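Local coordinates for FAD-binding PCMH-type domain-containing protein (Gibberella zeae, PDB 6YJO) that carries FAD, bound covalently through a histidine and a cysteine, and probably acts as an oxygen-dependent flavin oxidoreductase, at residues I202-A206 and D207-Y211; K483-K486 and A487-P491. All blocks are in the same frame, centred on the assembly; numbering follows the deposited sequence.

How the contacts relate
Contact 1 lies at the surface, where strand 202-206 turns toward helix 211-220; contact 2 is partly buried and covers the last turns of helix 479-489. Their centres are about 16 Å apart, and their nearest atoms stay about 7 Å from each other. Helix 211-220 lies against both, taking Ala205 from one and Leu485 and Leu489 from the other. The sugar NAG (chain C) also touches both, through Arg203 and through Glu488 and Leu489. The chemistry differs with place: contact 1 pairs an arginine with a tyrosine beside glycan, whereas contact 2 combines helical backbone bonds, a leucine pair and a buried lysine-aspartate salt bridge.

Contact 1. Residues I202-A206 and D207-Y211; sequences IRYAA and DWEYY. With NAG (2-acetamido-2-deoxy-beta-D-glucopyranose), chain B; NAG (2-acetamido-2-deoxy-beta-D-glucopyranose), chain C.
Arg203 and Tyr210 meet at the close-packed end, their side chains crossing at about a right angle while the guanidinium and phenol ring planes are 20° apart. The phenol oxygen sits over one guanidinium face near its rim: Tyr210 OH is 3.2 Å from Arg203 NE, but the angle is too poor for a hydrogen bond. Instead, Arg203 NE gives its hydrogen to the acetamide oxygen O7 of NAG (chain B), 3.0 Å away, and the same O7 approaches Tyr210 CE1 to 3.3 Å. A bend at chi2 (-63°) turns the arginine chain so that NH2 reaches O4 of NAG (chain C), in the guanidinium plane, in a weak bond. Tyr204 O lies at the edge of the Tyr210 ring, 3.5 Å from CD2. Strand 202-206, the partner of strand 190-196 in an antiparallel sheet, runs into an alpha-turn, closed by Tyr210 N bonding to Ala206 O at 2.8 Å; Tyr210 is also the N-cap residue of helix 211-220. Asp207 forms a salt bridge with Arg218. The exposed side is looser: Glu209 OE1 comes to 3.6 Å from Ala206 CB, while its carboxylate is turned 61° from the Tyr204 ring, OE2 staying 4.0 Å from Tyr204 CD2, in plane at the ring edge.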
loop_
_atom_site.group_PDB
_atom_site.type_symbol
_atom_site.label_atom_id
_atom_site.label_comp_id
_atom_site.label_asym_id
_atom_site.label_seq_id
_atom_site.Cartn_x
_atom_site.Cartn_y
_atom_site.Cartn_z
ATOM N N ILE A 202 -21.936 -13.539 5.492
ATOM C CA ILE A 202 -21.712 -12.295 4.762
ATOM C C ILE A 202 -22.193 -11.139 5.629
ATOM O O ILE A 202 -23.370 -11.085 6.006
ATOM C CB ILE A 202 -22.438 -12.296 3.408
ATOM C CG1 ILE A 202 -22.175 -13.595 2.644
ATOM C CG2 ILE A 202 -21.993 -11.100 2.573
ATOM C CD1 ILE A 202 -22.975 -13.714 1.352
ATOM N N ARG A 203 -21.289 -10.212 5.940
ATOM C CA ARG A 203 -21.612 -9.018 6.705
ATOM C C ARG A 203 -21.385 -7.771 5.859
ATOM O O ARG A 203 -20.547 -7.758 4.953
ATOM C CB ARG A 203 -20.757 -8.909 7.977
ATOM C CG ARG A 203 -20.982 -10.000 9.008
ATOM C CD ARG A 203 -22.394 -9.989 9.544
ATOM N NE ARG A 203 -22.512 -10.857 10.711
ATOM C CZ ARG A 203 -23.613 -11.507 11.065
ATOM N NH1 ARG A 203 -24.721 -11.408 10.342
ATOM N NH2 ARG A 203 -23.600 -12.267 12.148
ATOM N N TYR A 204 -22.146 -6.720 6.157
ATOM C CA TYR A 204 -21.777 -5.366 5.767
ATOM C C TYR A 204 -21.205 -4.689 7.006
ATOM O O TYR A 204 -21.925 -4.466 7.985
ATOM C CB TYR A 204 -22.954 -4.572 5.207
ATOM C CG TYR A 204 -22.533 -3.166 4.846
ATOM C CD1 TYR A 204 -21.700 -2.932 3.760
ATOM C CD2 TYR A 204 -22.928 -2.081 5.613
ATOM C CE1 TYR A 204 -21.290 -1.659 3.434
ATOM C CE2 TYR A 204 -22.524 -0.799 5.297
ATOM C CZ TYR A 204 -21.701 -0.594 4.205
ATOM O OH TYR A 204 -21.295 0.679 3.880
ATOM N N ALA A 205 -19.912 -4.377 6.965
ATOM C CA ALA A 205 -19.189 -3.835 8.107
ATOM C C ALA A 205 -19.095 -2.321 7.978
ATOM O O ALA A 205 -18.548 -1.813 6.993
ATOM C CB ALA A 205 -17.796 -4.459 8.198
ATOM N N ALA A 206 -19.630 -1.607 8.966
ATOM C CA ALA A 206 -19.517 -0.157 9.020
ATOM C C ALA A 206 -19.432 0.261 10.481
ATOM O O ALA A 206 -19.664 -0.538 11.391
ATOM C CB ALA A 206 -20.687 0.527 8.294
ATOM N N ASP A 207 -19.086 1.532 10.699
ATOM C CA ASP A 207 -18.805 1.997 12.054
ATOM C C ASP A 207 -19.967 1.717 12.999
ATOM O O ASP A 207 -19.753 1.328 14.153
ATOM C CB ASP A 207 -18.476 3.491 12.038
ATOM C CG ASP A 207 -16.998 3.761 11.832
ATOM O OD1 ASP A 207 -16.187 2.824 11.998
ATOM O OD2 ASP A 207 -16.638 4.913 11.515
ATOM N N TRP A 208 -21.201 1.895 12.530
ATOM C CA TRP A 208 -22.352 1.731 13.414
ATOM C C TRP A 208 -22.579 0.262 13.754
ATOM O O TRP A 208 -22.620 -0.119 14.929
ATOM C CB TRP A 208 -23.601 2.331 12.770
ATOM C CG TRP A 208 -24.706 2.589 13.752
ATOM C CD1 TRP A 208 -25.802 1.805 13.984
ATOM C CD2 TRP A 208 -24.818 3.707 14.640
ATOM N NE1 TRP A 208 -26.590 2.369 14.959
ATOM C CE2 TRP A 208 -26.008 3.538 15.377
ATOM C CE3 TRP A 208 -24.029 4.837 14.880
ATOM C CZ2 TRP A 208 -26.427 4.459 16.339
ATOM C CZ3 TRP A 208 -24.446 5.747 15.834
ATOM C CH2 TRP A 208 -25.633 5.554 16.552
ATOM N N GLU A 209 -22.727 -0.582 12.732
ATOM C CA GLU A 209 -23.113 -1.966 12.969
ATOM C C GLU A 209 -21.968 -2.805 13.524
ATOM O O GLU A 209 -22.218 -3.771 14.255
ATOM C CB GLU A 209 -23.633 -2.594 11.675
ATOM C CG GLU A 209 -24.831 -1.880 11.058
ATOM C CD GLU A 209 -24.433 -0.873 9.997
ATOM O OE1 GLU A 209 -23.595 0.007 10.287
ATOM O OE2 GLU A 209 -24.954 -0.968 8.865
ATOM N N TYR A 210 -20.713 -2.463 13.200
ATOM C CA TYR A 210 -19.571 -3.303 13.566
ATOM C C TYR A 210 -18.347 -2.397 13.746
ATOM O O TYR A 210 -17.442 -2.340 12.910
ATOM C CB TYR A 210 -19.322 -4.389 12.518
ATOM C CG TYR A 210 -20.448 -5.398 12.407
ATOM C CD1 TYR A 210 -20.614 -6.393 13.365
ATOM C CD2 TYR A 210 -21.343 -5.356 11.345
ATOM C CE1 TYR A 210 -21.639 -7.315 13.270
ATOM C CE2 TYR A 210 -22.370 -6.273 11.242
ATOM C CZ TYR A 210 -22.514 -7.251 12.210
ATOM O OH TYR A 210 -23.536 -8.172 12.120
ATOM N N TYR A 211 -18.315 -1.696 14.882
ATOM C CA TYR A 211 -17.305 -0.662 15.103
ATOM C C TYR A 211 -15.893 -1.243 15.098
ATOM O O TYR A 211 -14.984 -0.685 14.474
ATOM C CB TYR A 211 -17.582 0.058 16.425
ATOM C CG TYR A 211 -16.867 1.386 16.572
ATOM C CD1 TYR A 211 -17.345 2.526 15.941
ATOM C CD2 TYR A 211 -15.721 1.501 17.350
ATOM C CE1 TYR A 211 -16.699 3.745 16.070
ATOM C CE2 TYR A 211 -15.069 2.717 17.489
ATOM C CZ TYR A 211 -15.564 3.835 16.846
ATOM O OH TYR A 211 -14.924 5.050 16.970
HETATM C C1 NAG B . -21.306 -12.693 15.655
HETATM C C2 NAG B . -21.465 -11.160 15.651
HETATM C C3 NAG B . -21.900 -10.644 17.024
HETATM C C4 NAG B . -23.147 -11.384 17.485
HETATM C C5 NAG B . -22.850 -12.875 17.529
HETATM C C6 NAG B . -24.044 -13.701 17.940
HETATM C C7 NAG B . -19.953 -10.235 13.948
HETATM C C8 NAG B . -18.636 -9.568 13.694
HETATM N N2 NAG B . -20.234 -10.510 15.227
HETATM O O3 NAG B . -22.174 -9.252 16.908
HETATM O O4 NAG B . -23.671 -10.920 18.727
HETATM O O5 NAG B . -22.487 -13.310 16.210
HETATM O O6 NAG B . -24.869 -13.994 16.820
HETATM O O7 NAG B . -20.729 -10.510 13.036
HETATM C C1 NAG C . -19.890 -16.212 11.949
HETATM C C2 NAG C . -21.251 -16.416 12.605
HETATM C C3 NAG C . -21.790 -15.094 13.154
HETATM C C4 NAG C . -20.756 -14.390 14.025
HETATM C C5 NAG C . -19.417 -14.302 13.301
HETATM C C6 NAG C . -18.313 -13.754 14.173
HETATM C C7 NAG C . -22.976 -18.039 11.953
HETATM C C8 NAG C . -23.886 -18.508 10.857
HETATM N N2 NAG C . -22.192 -16.995 11.659
HETATM O O3 NAG C . -22.964 -15.357 13.916
HETATM O O4 NAG C . -21.184 -13.054 14.267
HETATM O O5 NAG C . -18.999 -15.605 12.872
HETATM O O6 NAG C . -17.760 -14.767 15.002
HETATM O O7 NAG C . -22.948 -18.581 13.054
#

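Contact 2. Residues K483-K486 and A487-P491; sequences KKLK and AELDP. With NAG (2-acetamido-2-deoxy-beta-D-glucopyranose), chain C.
Lys486 and Asp490 run side by side and point the same way, joined by a salt bridge in which Lys486 NZ lies 3.0 Å from Asp490 OD2. The ammonium comes in on the anti side of that oxygen, 31° out of the carboxylate plane. A bend at chi2 (81°) folds the lysine chain along the aspartate, bringing Lys486 CE to 3.5 Å from Asp490 O. Around the helix, Leu485 CD1 packs on Leu489 CD1 at 3.4 Å; Leu489 CD2 touches C6 of NAG (chain C) at the same distance, and O6 of that sugar makes a weak bond to Glu488 O. All this rides on the C-terminal turns of helix 479-489, in the berberine-like region: Leu489 N bonds to Leu485 O, and Asp490 N to Lys486 O at 2.8 Å, before Asp490 leaves helical geometry. On the exposed flank, Lys484 NZ and Glu488 OE2 are 4.4 Å apart, bridged by a water that accepts from the lysine and donates to the carboxylate. Further out, Lys486 NZ also bonds to Ser223 O and forms a salt bridge with Asp493, while Met494 N and Phe495 N hold Asp490 OD1 and OD2, respectively. In helix 211-220, Ala216 backs Leu485 and Leu213 backs Leu489.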
loop_
_atom_site.group_PDB
_atom_site.type_symbol
_atom_site.label_atom_id
_atom_site.label_comp_id
_atom_site.label_asym_id
_atom_site.label_seq_id
_atom_site.Cartn_x
_atom_site.Cartn_y
_atom_site.Cartn_z
ATOM N N LYS A 483 -5.359 -8.663 17.934
ATOM C CA LYS A 483 -5.290 -10.070 18.316
ATOM C C LYS A 483 -6.555 -10.506 19.046
ATOM O O LYS A 483 -7.015 -11.643 18.884
ATOM C CB LYS A 483 -4.061 -10.312 19.187
ATOM C CG LYS A 483 -2.742 -10.196 18.446
ATOM C CD LYS A 483 -1.573 -10.127 19.415
ATOM C CE LYS A 483 -0.654 -11.330 19.283
ATOM N NZ LYS A 483 -1.359 -12.623 19.517
ATOM N N LYS A 484 -7.129 -9.617 19.862
ATOM C CA LYS A 484 -8.380 -9.950 20.536
ATOM C C LYS A 484 -9.494 -10.162 19.523
ATOM O O LYS A 484 -10.300 -11.092 19.653
ATOM C CB LYS A 484 -8.761 -8.844 21.520
ATOM C CG LYS A 484 -9.913 -9.212 22.440
ATOM C CD LYS A 484 -10.246 -8.090 23.413
ATOM C CE LYS A 484 -11.179 -7.060 22.801
ATOM N NZ LYS A 484 -12.517 -7.629 22.480
ATOM N N LEU A 485 -9.540 -9.316 18.491
ATOM C CA LEU A 485 -10.585 -9.416 17.479
ATOM C C LEU A 485 -10.351 -10.593 16.540
ATOM O O LEU A 485 -11.313 -11.200 16.058
ATOM C CB LEU A 485 -10.652 -8.110 16.692
ATOM C CG LEU A 485 -11.694 -7.992 15.584
ATOM C CD1 LEU A 485 -13.090 -8.286 16.105
ATOM C CD2 LEU A 485 -11.622 -6.595 14.991
ATOM N N LYS A 486 -9.089 -10.923 16.262
ATOM C CA LYS A 486 -8.796 -12.088 15.436
ATOM C C LYS A 486 -9.326 -13.365 16.080
ATOM O O LYS A 486 -9.844 -14.251 15.389
ATOM C CB LYS A 486 -7.287 -12.178 15.195
ATOM C CG LYS A 486 -6.819 -13.413 14.438
ATOM C CD LYS A 486 -6.986 -13.288 12.932
ATOM C CE LYS A 486 -6.531 -14.567 12.239
ATOM N NZ LYS A 486 -6.588 -14.494 10.754
ATOM N N ALA A 487 -9.218 -13.472 17.407
ATOM C CA ALA A 487 -9.723 -14.655 18.095
ATOM C C ALA A 487 -11.245 -14.725 18.030
ATOM O O ALA A 487 -11.815 -15.818 17.925
ATOM C CB ALA A 487 -9.242 -14.662 19.546
ATOM N N GLU A 488 -11.916 -13.571 18.100
ATOM C CA GLU A 488 -13.364 -13.538 17.932
ATOM C C GLU A 488 -13.776 -14.137 16.594
ATOM O O GLU A 488 -14.633 -15.026 16.529
ATOM C CB GLU A 488 -13.872 -12.099 18.019
ATOM C CG GLU A 488 -14.510 -11.696 19.327
ATOM C CD GLU A 488 -15.513 -10.565 19.136
ATOM O OE1 GLU A 488 -16.636 -10.834 18.652
ATOM O OE2 GLU A 488 -15.173 -9.399 19.439
ATOM N N LEU A 489 -13.162 -13.661 15.511
ATOM C CA LEU A 489 -13.678 -13.841 14.161
ATOM C C LEU A 489 -13.002 -14.968 13.395
ATOM O O LEU A 489 -13.682 -15.714 12.687
ATOM C CB LEU A 489 -13.531 -12.529 13.384
ATOM C CG LEU A 489 -14.200 -11.331 14.070
ATOM C CD1 LEU A 489 -13.960 -10.038 13.302
ATOM C CD2 LEU A 489 -15.693 -11.582 14.258
ATOM N N ASP A 490 -11.686 -15.113 13.505
ATOM C CA ASP A 490 -10.943 -16.168 12.816
ATOM C C ASP A 490 -10.056 -16.870 13.835
ATOM O O ASP A 490 -8.834 -16.676 13.856
ATOM C CB ASP A 490 -10.122 -15.593 11.660
ATOM C CG ASP A 490 -9.622 -16.659 10.706
ATOM O OD1 ASP A 490 -10.134 -17.799 10.759
ATOM O OD2 ASP A 490 -8.715 -16.357 9.901
ATOM N N PRO A 491 -10.644 -17.707 14.703
ATOM C CA PRO A 491 -9.862 -18.296 15.798
ATOM C C PRO A 491 -8.956 -19.419 15.324
ATOM O O PRO A 491 -7.845 -19.585 15.836
ATOM C CB PRO A 491 -10.939 -18.806 16.769
ATOM C CG PRO A 491 -12.284 -18.683 16.029
ATOM C CD PRO A 491 -11.983 -18.311 14.608
HETATM C C1 NAG C . -19.890 -16.212 11.949
HETATM C C2 NAG C . -21.251 -16.416 12.605
HETATM C C3 NAG C . -21.790 -15.094 13.154
HETATM C C4 NAG C . -20.756 -14.390 14.025
HETATM C C5 NAG C . -19.417 -14.302 13.301
HETATM C C6 NAG C . -18.313 -13.754 14.173
HETATM C C7 NAG C . -22.976 -18.039 11.953
HETATM C C8 NAG C . -23.886 -18.508 10.857
HETATM N N2 NAG C . -22.192 -16.995 11.659
HETATM O O3 NAG C . -22.964 -15.357 13.916
HETATM O O4 NAG C . -21.184 -13.054 14.267
HETATM O O5 NAG C . -18.999 -15.605 12.872
HETATM O O6 NAG C . -17.760 -14.767 15.002
HETATM O O7 NAG C . -22.948 -18.581 13.054
HETATM O O HOH W 1 -13.967 -9.741 21.765
#